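Local atomic coordinates of intracellular serine protease (Bacillus licheniformis, PDB entry 4ZOQ), a protein that probably cleaves peptide bonds as a subtilisin-like serine endopeptidase associated with lanthipeptide maturation. Residues S140-D145 / V190-A195. Numbering follows the deposited sequence.
Sequences SYTSLD and VHLPSA
CD2 of H191 presses onto one face of the Y141 ring, 3.3 Å from Y141 CZ and displaced toward the phenol end, with the two ring planes inclined obliquely at 47°. Both rings rise from the same side of a two-stranded antiparallel ribbon, where Y141 and H191 form the non-hydrogen-bonded pair. CG of H191 lies anti to the backbone N (chi1 -173°), which swings the imidazole up beneath the phenol. The imidazole is fixed at its edge: ND1 of H191 donates to S194 OG at 2.7 Å, nearly in the ring plane, and E220 also bonds that hydroxyl. N216 holds Y141 OH, and K176 makes a cation-pi contact with the phenol. With an alanine here instead of Y141, the CD2 side of the imidazole would probably be uncovered, N216 left without its hydroxyl partner and K176 without the ring it meets. This ribbon of strands 140-143 and 189-192 stands apart from the mainly parallel central sheet of the subtilase fold, with H191 about 9 Å, side chain to side chain, from the predicted catalytic S276. On the face carrying T142, V190 and L192, L192 CD1 packs 3.5 Å from T142 OG1, the two side chains crossing at about a right angle. V190 CG1 meets CD2 of L144, which reaches in from the loop after the strand, and both residues touch M152 of helix 146-164. Reciprocal backbone bonds join S140 to L192 and T142 to V190.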
loop_
_atom_site.group_PDB
_atom_site.type_symbol
_atom_site.label_atom_id
_atom_site.label_comp_id
_atom_site.label_asym_id
_atom_site.label_seq_id
_atom_site.Cartn_x
_atom_site.Cartn_y
_atom_site.Cartn_z
ATOM N N SER B 140 7.171 -5.323 -6.809
ATOM C CA SER B 140 7.900 -6.310 -7.567
ATOM C C SER B 140 9.307 -5.780 -7.761
ATOM O O SER B 140 9.507 -4.557 -7.798
ATOM C CB SER B 140 7.229 -6.581 -8.912
ATOM O OG SER B 140 7.357 -5.454 -9.769
ATOM N N TYR B 141 10.276 -6.690 -7.864
ATOM C CA TYR B 141 11.650 -6.303 -8.217
ATOM C C TYR B 141 11.847 -6.526 -9.705
ATOM O O TYR B 141 11.903 -7.661 -10.182
ATOM C CB TYR B 141 12.665 -7.075 -7.401
ATOM C CG TYR B 141 12.546 -6.796 -5.923
ATOM C CD1 TYR B 141 11.587 -7.453 -5.160
ATOM C CD2 TYR B 141 13.380 -5.869 -5.287
ATOM C CE1 TYR B 141 11.456 -7.215 -3.810
ATOM C CE2 TYR B 141 13.263 -5.622 -3.922
ATOM C CZ TYR B 141 12.297 -6.305 -3.183
ATOM O OH TYR B 141 12.145 -6.091 -1.819
ATOM N N THR B 142 11.930 -5.417 -10.429
ATOM C CA THR B 142 11.861 -5.432 -11.876
ATOM C C THR B 142 13.189 -5.095 -12.530
ATOM O O THR B 142 13.764 -4.030 -12.262
ATOM C CB THR B 142 10.796 -4.398 -12.369
ATOM O OG1 THR B 142 9.500 -4.744 -11.871
ATOM C CG2 THR B 142 10.770 -4.290 -13.888
ATOM N N SER B 143 13.645 -5.972 -13.426
ATOM C CA SER B 143 14.840 -5.690 -14.212
ATOM C C SER B 143 14.519 -4.631 -15.239
ATOM O O SER B 143 13.517 -4.726 -15.952
ATOM C CB SER B 143 15.374 -6.951 -14.891
ATOM O OG SER B 143 15.618 -7.983 -13.940
ATOM N N LEU B 144 15.370 -3.619 -15.315
ATOM C CA LEU B 144 15.145 -2.542 -16.251
ATOM C C LEU B 144 15.805 -2.847 -17.605
ATOM O O LEU B 144 16.593 -2.059 -18.117
ATOM C CB LEU B 144 15.665 -1.232 -15.675
ATOM C CG LEU B 144 14.834 -0.677 -14.522
ATOM C CD1 LEU B 144 15.415 0.632 -14.001
ATOM C CD2 LEU B 144 13.400 -0.490 -14.960
ATOM N N ASP B 145 15.501 -4.009 -18.174
ATOM C CA ASP B 145 15.789 -4.229 -19.585
ATOM C C ASP B 145 14.717 -3.496 -20.399
ATOM O O ASP B 145 13.952 -2.711 -19.838
ATOM C CB ASP B 145 15.842 -5.718 -19.936
ATOM C CG ASP B 145 14.582 -6.456 -19.576
ATOM O OD1 ASP B 145 13.533 -5.812 -19.347
ATOM O OD2 ASP B 145 14.632 -7.701 -19.553
ATOM N N VAL B 190 14.774 -2.451 -9.893
ATOM C CA VAL B 190 14.088 -1.367 -9.224
ATOM C C VAL B 190 12.882 -1.991 -8.517
ATOM O O VAL B 190 12.361 -3.020 -8.963
ATOM C CB VAL B 190 13.711 -0.281 -10.242
ATOM C CG1 VAL B 190 12.547 -0.728 -11.129
ATOM C CG2 VAL B 190 13.436 1.015 -9.569
ATOM N N HIS B 191 12.501 -1.454 -7.365
ATOM C CA HIS B 191 11.344 -1.978 -6.637
ATOM C C HIS B 191 10.158 -1.084 -6.991
ATOM O O HIS B 191 10.195 0.113 -6.713
ATOM C CB HIS B 191 11.605 -2.007 -5.113
ATOM C CG HIS B 191 10.525 -2.674 -4.304
ATOM N ND1 HIS B 191 9.709 -1.978 -3.434
ATOM C CD2 HIS B 191 10.150 -3.974 -4.210
ATOM C CE1 HIS B 191 8.879 -2.818 -2.841
ATOM N NE2 HIS B 191 9.119 -4.033 -3.303
ATOM N N LEU B 192 9.113 -1.660 -7.580
ATOM C CA LEU B 192 7.967 -0.894 -8.094
ATOM C C LEU B 192 6.689 -1.316 -7.368
ATOM O O LEU B 192 6.457 -2.516 -7.181
ATOM C CB LEU B 192 7.836 -1.136 -9.586
ATOM C CG LEU B 192 9.031 -0.720 -10.445
ATOM C CD1 LEU B 192 8.861 -1.258 -11.815
ATOM C CD2 LEU B 192 9.066 0.774 -10.527
ATOM N N PRO B 193 5.819 -0.348 -6.999
ATOM C CA PRO B 193 5.837 1.070 -7.387
ATOM C C PRO B 193 6.615 2.003 -6.468
ATOM O O PRO B 193 6.611 3.213 -6.701
ATOM C CB PRO B 193 4.355 1.446 -7.328
ATOM C CG PRO B 193 3.812 0.610 -6.159
ATOM C CD PRO B 193 4.609 -0.694 -6.216
ATOM N N SER B 194 7.276 1.463 -5.452
ATOM C CA SER B 194 7.899 2.290 -4.410
ATOM C C SER B 194 8.969 3.237 -4.955
ATOM O O SER B 194 9.201 4.308 -4.389
ATOM C CB SER B 194 8.483 1.402 -3.299
ATOM O OG SER B 194 9.648 0.740 -3.733
ATOM N N ALA B 195 9.630 2.846 -6.043
ATOM C CA ALA B 195 10.687 3.679 -6.611
ATOM C C ALA B 195 10.161 4.859 -7.436
ATOM O O ALA B 195 10.910 5.779 -7.733
ATOM C CB ALA B 195 11.594 2.842 -7.461
#